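Lipopolysaccharide biosynthesis protein wbpB (Thermus thermophilus, PDB 3O9Z) is an NAD-dependent dehydrogenase that takes part in the biosynthesis of the lipopolysaccharide sugar 2,3-diacetamido-2,3-dideoxy-D-mannuronic acid. Local coordinates at residues R124-V129 and F279-A284; Y158-G163 and T245-A250. All blocks are in the same frame, centred on the assembly; numbering follows the deposited sequence. Where two conformers were deposited one is given.

Contact 1: residues R124-V129 and F279-A284; sequences RRVYTV and FGLDEA
T128 and F279 share the one direct hydrogen bond between 124-129 and 279-284: T128 N donates a hydrogen bond to F279 O at 2.9 Å, in the carbonyl plane but bent, with 132° at the hydrogen. Two CA-H...O contacts accompany it, Y127 CA to F279 O and G280 CA to V126 O, each 3.3 Å.

Water completes the pairing. One molecule lies between T128 O, to which it donates, and F279 N, from which it accepts a hydrogen bond. A second donates to V126 O at 2.6 Å and accepts from L281 N and from R125 NH1. A third, in the plane of the R125 guanidinium, passes from R125 NH1 to E283 OE2, and R125 NE also has a salt bridge to E119 of helix 109-122.

Strand 279-280, short and weakly bonded, runs antiparallel to strand 126-128 and is the outermost strand on that side of the NAD-binding Rossmann sheet within the chain. G280 then occupies the N-cap position of helix 281-294, and E283 accepts from G280 N at 2.9 Å, the half of a capping box that a glycine N-cap allows.

Apolar contacts are few. With CG1 trans to the backbone N (chi1 -176°), V126 turns this methyl to L281 CD2 at 4.1 Å, the two side chains crossing at a slant; L281 also rests on helix 109-122. The T128 methyl CG2 touches F279 CB and A284 CB.

Ring edges meet carbonyls at two points, F279 CD2 at T128 O and Y127 CD1 at F279 O. T128 OG1 is hydrogen-bonded to S101 O of the neighbouring strand.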
loop_
_atom_site.group_PDB
_atom_site.type_symbol
_atom_site.label_atom_id
_atom_site.label_comp_id
_atom_site.label_asym_id
_atom_site.label_seq_id
_atom_site.Cartn_x
_atom_site.Cartn_y
_atom_site.Cartn_z
ATOM N N ARG A 124 3.947 -27.241 -19.401
ATOM C CA ARG A 124 3.779 -27.278 -17.949
ATOM C C ARG A 124 2.294 -27.452 -17.624
ATOM O O ARG A 124 1.434 -27.374 -18.535
ATOM C CB ARG A 124 4.260 -25.957 -17.327
ATOM C CG ARG A 124 5.669 -25.600 -17.765
ATOM C CD ARG A 124 6.670 -26.631 -17.324
ATOM N NE ARG A 124 8.005 -26.274 -17.806
ATOM C CZ ARG A 124 9.151 -26.841 -17.444
ATOM N NH1 ARG A 124 10.292 -26.481 -18.027
ATOM N NH2 ARG A 124 9.117 -27.874 -16.600
ATOM N N ARG A 125 2.033 -27.665 -16.333
ATOM C CA ARG A 125 0.661 -27.937 -15.839
ATOM C C ARG A 125 0.213 -26.973 -14.740
ATOM O O ARG A 125 1.017 -26.544 -13.895
ATOM C CB ARG A 125 0.566 -29.358 -15.315
ATOM C CG ARG A 125 0.726 -30.428 -16.456
ATOM C CD ARG A 125 -0.361 -30.359 -17.528
ATOM N NE ARG A 125 -1.720 -30.434 -16.980
ATOM C CZ ARG A 125 -2.306 -31.526 -16.509
ATOM N NH1 ARG A 125 -3.549 -31.449 -16.032
ATOM N NH2 ARG A 125 -1.703 -32.703 -16.548
ATOM N N VAL A 126 -1.102 -26.768 -14.722
ATOM C CA VAL A 126 -1.792 -25.930 -13.733
ATOM C C VAL A 126 -2.653 -26.790 -12.839
ATOM O O VAL A 126 -3.554 -27.469 -13.364
ATOM C CB VAL A 126 -2.663 -24.930 -14.457
ATOM C CG1 VAL A 126 -3.310 -23.967 -13.420
ATOM C CG2 VAL A 126 -1.836 -24.171 -15.515
ATOM N N TYR A 127 -2.440 -26.723 -11.523
ATOM C CA TYR A 127 -3.255 -27.386 -10.518
ATOM C C TYR A 127 -3.836 -26.495 -9.435
ATOM O O TYR A 127 -3.437 -25.344 -9.345
ATOM C CB TYR A 127 -2.480 -28.485 -9.847
ATOM C CG TYR A 127 -1.953 -29.495 -10.849
ATOM C CD1 TYR A 127 -2.813 -30.416 -11.404
ATOM C CD2 TYR A 127 -0.629 -29.492 -11.256
ATOM C CE1 TYR A 127 -2.367 -31.350 -12.330
ATOM C CE2 TYR A 127 -0.155 -30.451 -12.173
ATOM C CZ TYR A 127 -1.047 -31.369 -12.697
ATOM O OH TYR A 127 -0.635 -32.315 -13.620
ATOM N N THR A 128 -4.836 -26.990 -8.713
ATOM C CA THR A 128 -5.543 -26.141 -7.751
ATOM C C THR A 128 -5.850 -26.850 -6.437
ATOM O O THR A 128 -5.893 -28.078 -6.310
ATOM C CB THR A 128 -6.780 -25.480 -8.402
ATOM O OG1 THR A 128 -7.343 -24.432 -7.588
ATOM C CG2 THR A 128 -7.830 -26.525 -8.657
ATOM N N VAL A 129 -6.028 -26.055 -5.381
ATOM C CA VAL A 129 -6.378 -26.587 -4.061
ATOM C C VAL A 129 -7.910 -26.623 -3.916
ATOM O O VAL A 129 -8.576 -25.584 -3.828
ATOM C CB VAL A 129 -5.792 -25.701 -2.930
ATOM C CG1 VAL A 129 -6.187 -26.206 -1.524
ATOM C CG2 VAL A 129 -4.293 -25.630 -3.084
ATOM N N PHE A 279 -5.689 -31.655 -9.124
ATOM C CA PHE A 279 -6.885 -31.138 -9.759
ATOM C C PHE A 279 -6.529 -30.067 -10.761
ATOM O O PHE A 279 -6.126 -28.959 -10.368
ATOM C CB PHE A 279 -7.855 -30.625 -8.679
ATOM C CG PHE A 279 -8.000 -31.596 -7.553
ATOM C CD1 PHE A 279 -8.523 -32.873 -7.790
ATOM C CD2 PHE A 279 -7.606 -31.270 -6.274
ATOM C CE1 PHE A 279 -8.613 -33.807 -6.779
ATOM C CE2 PHE A 279 -7.675 -32.210 -5.254
ATOM C CZ PHE A 279 -8.213 -33.499 -5.503
ATOM N N GLY A 280 -6.628 -30.386 -12.045
ATOM C CA GLY A 280 -6.199 -29.506 -13.101
ATOM C C GLY A 280 -7.288 -28.658 -13.714
ATOM O O GLY A 280 -8.395 -28.557 -13.115
ATOM N N LEU A 281 -7.019 -28.023 -14.847
ATOM C CA LEU A 281 -7.943 -27.151 -15.515
ATOM C C LEU A 281 -9.243 -27.893 -15.802
ATOM O O LEU A 281 -10.319 -27.326 -15.660
ATOM C CB LEU A 281 -7.340 -26.601 -16.822
ATOM C CG LEU A 281 -6.056 -25.803 -16.570
ATOM C CD1 LEU A 281 -5.303 -25.474 -17.884
ATOM C CD2 LEU A 281 -6.445 -24.493 -15.936
ATOM N N ASP A 282 -9.118 -29.109 -16.314
ATOM C CA ASP A 282 -10.325 -29.851 -16.690
ATOM C C ASP A 282 -11.218 -30.124 -15.473
ATOM O O ASP A 282 -12.446 -30.120 -15.630
ATOM C CB ASP A 282 -9.966 -31.184 -17.349
ATOM C CG ASP A 282 -9.336 -31.007 -18.721
ATOM O OD1 ASP A 282 -9.382 -29.906 -19.308
ATOM O OD2 ASP A 282 -8.828 -32.032 -19.219
ATOM N N GLU A 283 -10.644 -30.451 -14.320
ATOM C CA GLU A 283 -11.373 -30.702 -13.077
ATOM C C GLU A 283 -12.008 -29.421 -12.545
ATOM O O GLU A 283 -13.154 -29.422 -12.102
ATOM C CB GLU A 283 -10.480 -31.312 -12.007
ATOM C CG GLU A 283 -10.168 -32.788 -12.233
ATOM C CD GLU A 283 -9.116 -33.035 -13.309
ATOM O OE1 GLU A 283 -9.167 -34.120 -13.929
ATOM O OE2 GLU A 283 -8.240 -32.175 -13.571
ATOM N N ALA A 284 -11.289 -28.310 -12.635
ATOM C CA ALA A 284 -11.757 -27.072 -11.985
ATOM C C ALA A 284 -12.751 -26.268 -12.812
ATOM O O ALA A 284 -13.476 -25.354 -12.340
ATOM C CB ALA A 284 -10.503 -26.190 -11.686
HETATM O O HOH W 1 -4.150 -28.749 -15.515
HETATM O O HOH W 2 -5.741 -32.969 -14.558
HETATM O O HOH W 3 -4.313 -30.085 -7.187
#

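Contact 2: residues Y158-G163 and T245-A250; sequences YVTGRG and TYRSIA. With AKG (2-oxoglutaric acid), chain F.
Y158 sends CG opposite its backbone N (chi1 -159°), and R247 sets CG opposite its carbonyl carbon and then runs extended to NE, which lays the arginine's aliphatic part across the tyrosine ring. R247 CG stands 4.0 Å from the ring centroid, nearly on the normal, in a CH-pi contact, while the guanidinium is turned 73° from the ring and offers its edge to the ligand.

Y158 OH and R247 NE converge on one oxygen of the distal carboxylate of 2-oxoglutarate: Y158 OH donates to AKG O4 at 2.6 Å, R247 NE at 2.9 Å. R247 NH2 bonds the other oxygen, AKG O3, in a fairly straight bond, and O4 only weakly. T160 OG1, also a donor to O3, accepts from R162 NH1. That same NH1 binds G161 O, holding the guanidinium against its own loop, and R162 NH2 spans both ends of the ligand, reaching O3 in a nearly straight bond (172°) and AKG O1 of the keto-acid end at 2.8 Å. Replacing R162 with a leucine would probably leave AKG O1 and O3 without the NH2 donor they share, and T160 OG1 without the NH1 that helps fix its direction. On its far side, R247 NH1 bonds S259 and the guanidinium lies against F262 in a cation-pi contact.

Beneath the pocket the strands pair antiparallel, V159 N to Y246 O at 2.8 Å and Y246 N to V159 O at 2.9 Å, with Y158, T160, T245 and R247 on the ligand's side. The two strands are neighbours in the mixed, open-faced sheet of the C-terminal domain of the Gfo/Idh/MocA oxidoreductases, and Y158, T160 and R247 on them line the 2-oxoglutarate pocket together with R162, K103 and H187.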
loop_
_atom_site.group_PDB
_atom_site.type_symbol
_atom_site.label_atom_id
_atom_site.label_comp_id
_atom_site.label_asym_id
_atom_site.label_seq_id
_atom_site.Cartn_x
_atom_site.Cartn_y
_atom_site.Cartn_z
ATOM N N TYR A 158 -24.345 -23.838 3.278
ATOM C CA TYR A 158 -22.927 -23.525 3.455
ATOM C C TYR A 158 -22.843 -22.184 4.165
ATOM O O TYR A 158 -22.993 -21.121 3.537
ATOM C CB TYR A 158 -22.237 -23.474 2.070
ATOM C CG TYR A 158 -20.742 -23.657 2.139
ATOM C CD1 TYR A 158 -19.894 -22.619 2.542
ATOM C CD2 TYR A 158 -20.180 -24.897 1.862
ATOM C CE1 TYR A 158 -18.504 -22.818 2.581
ATOM C CE2 TYR A 158 -18.815 -25.120 1.937
ATOM C CZ TYR A 158 -17.982 -24.083 2.283
ATOM O OH TYR A 158 -16.614 -24.268 2.367
ATOM N N VAL A 159 -22.597 -22.213 5.466
ATOM C CA VAL A 159 -22.578 -20.999 6.276
ATOM C C VAL A 159 -21.215 -20.978 6.942
ATOM O O VAL A 159 -20.791 -21.943 7.581
ATOM C CB VAL A 159 -23.655 -21.027 7.381
ATOM C CG1 VAL A 159 -23.581 -19.726 8.142
ATOM C CG2 VAL A 159 -25.059 -21.181 6.794
ATOM N N THR A 160 -20.447 -19.918 6.730
ATOM C CA THR A 160 -19.134 -19.832 7.351
ATOM C C THR A 160 -18.897 -18.387 7.797
ATOM O O THR A 160 -18.764 -17.475 6.970
ATOM C CB THR A 160 -18.040 -20.406 6.426
ATOM O OG1 THR A 160 -16.776 -20.313 7.113
ATOM C CG2 THR A 160 -17.964 -19.631 5.114
ATOM N N GLY A 161 -18.987 -18.130 9.105
ATOM C CA GLY A 161 -19.067 -16.742 9.552
ATOM C C GLY A 161 -17.786 -15.977 9.273
ATOM O O GLY A 161 -16.683 -16.522 9.356
ATOM N N ARG A 162 -17.986 -14.701 8.952
ATOM C CA ARG A 162 -16.833 -13.804 8.733
ATOM C C ARG A 162 -17.041 -12.524 9.517
ATOM O O ARG A 162 -18.091 -11.866 9.447
ATOM C CB ARG A 162 -16.653 -13.451 7.251
ATOM C CG ARG A 162 -16.215 -14.642 6.414
ATOM C CD ARG A 162 -14.766 -15.061 6.690
ATOM N NE ARG A 162 -14.354 -16.150 5.816
ATOM C CZ ARG A 162 -14.661 -17.422 6.021
ATOM N NH1 ARG A 162 -15.456 -17.773 7.023
ATOM N NH2 ARG A 162 -14.214 -18.357 5.166
ATOM N N GLY A 163 -15.949 -12.139 10.180
ATOM C CA GLY A 163 -16.008 -10.868 10.914
ATOM C C GLY A 163 -15.919 -9.612 10.070
ATOM O O GLY A 163 -15.849 -9.662 8.831
ATOM N N THR A 245 -20.011 -22.012 11.948
ATOM C CA THR A 245 -19.992 -22.657 10.649
ATOM C C THR A 245 -21.000 -23.800 10.629
ATOM O O THR A 245 -21.272 -24.478 11.642
ATOM C CB THR A 245 -18.626 -23.224 10.260
ATOM O OG1 THR A 245 -18.326 -24.349 11.092
ATOM C CG2 THR A 245 -17.516 -22.143 10.390
ATOM N N TYR A 246 -21.496 -24.047 9.428
ATOM C CA TYR A 246 -22.396 -25.155 9.157
ATOM C C TYR A 246 -22.269 -25.451 7.670
ATOM O O TYR A 246 -22.713 -24.660 6.840
ATOM C CB TYR A 246 -23.834 -24.793 9.535
ATOM C CG TYR A 246 -24.825 -25.903 9.232
ATOM C CD1 TYR A 246 -24.735 -27.121 9.905
ATOM C CD2 TYR A 246 -25.821 -25.743 8.281
ATOM C CE1 TYR A 246 -25.620 -28.157 9.621
ATOM C CE2 TYR A 246 -26.733 -26.768 8.006
ATOM C CZ TYR A 246 -26.615 -27.965 8.685
ATOM O OH TYR A 246 -27.501 -28.980 8.387
ATOM N N ARG A 247 -21.655 -26.585 7.347
ATOM C CA ARG A 247 -21.378 -26.972 5.971
ATOM C C ARG A 247 -21.948 -28.345 5.730
ATOM O O ARG A 247 -21.413 -29.343 6.235
ATOM C CB ARG A 247 -19.879 -26.943 5.642
ATOM C CG ARG A 247 -19.179 -25.598 5.876
ATOM C CD ARG A 247 -17.680 -25.792 5.568
ATOM N NE ARG A 247 -16.845 -24.652 5.935
ATOM C CZ ARG A 247 -16.172 -24.549 7.078
ATOM N NH1 ARG A 247 -16.347 -25.477 8.029
ATOM N NH2 ARG A 247 -15.351 -23.521 7.283
ATOM N N SER A 248 -23.074 -28.381 5.024
ATOM C CA SER A 248 -23.928 -29.572 5.007
ATOM C C SER A 248 -24.330 -29.903 3.575
ATOM O O SER A 248 -24.751 -29.026 2.807
ATOM C CB SER A 248 -25.202 -29.311 5.820
ATOM O OG SER A 248 -26.222 -30.238 5.487
ATOM N N ILE A 249 -24.187 -31.172 3.203
ATOM C CA ILE A 249 -24.802 -31.691 1.973
ATOM C C ILE A 249 -25.801 -32.772 2.363
ATOM O O ILE A 249 -25.453 -33.779 3.018
ATOM C CB ILE A 249 -23.786 -32.130 0.909
ATOM C CG1 ILE A 249 -24.523 -32.596 -0.356
ATOM C CG2 ILE A 249 -22.842 -33.217 1.430
ATOM C CD1 ILE A 249 -23.588 -32.767 -1.556
ATOM N N ALA A 250 -27.065 -32.568 2.000
ATOM C CA ALA A 250 -28.118 -33.553 2.328
ATOM C C ALA A 250 -28.631 -34.180 1.043
ATOM O O ALA A 250 -29.151 -33.481 0.170
ATOM C CB ALA A 250 -29.264 -32.896 3.109
HETATM C C1 AKG F . -12.049 -18.765 2.145
HETATM O O1 AKG F . -12.271 -18.102 3.191
HETATM O O2 AKG F . -11.569 -18.242 1.133
HETATM C C2 AKG F . -12.225 -20.200 2.082
HETATM O O5 AKG F . -11.977 -20.781 1.027
HETATM C C3 AKG F . -12.733 -20.963 3.276
HETATM C C4 AKG F . -14.247 -21.106 3.126
HETATM C C5 AKG F . -14.925 -21.700 4.344
HETATM O O3 AKG F . -14.639 -21.265 5.476
HETATM O O4 AKG F . -15.747 -22.608 4.196
#

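In the fold
The two contacts lie in different sheets, on opposite sides of the chain's centre, their own centres 25 Å apart and their nearest atoms about 10 Å. Along the sequence contact 2 is nested inside contact 1: the chain leaves the Rossmann sheet after 124-129, builds the C-terminal sheet that includes 158-163 and 245-250, and comes back at 279-284 to add the edge strand. Contact 2 binds 2-oxoglutarate directly, whereas the T128 side chain of contact 1 is about 10 Å from that ligand and about 8 Å from NAD. K103, which binds both ligands, comes within about 5 Å of T128, side chain to side chain.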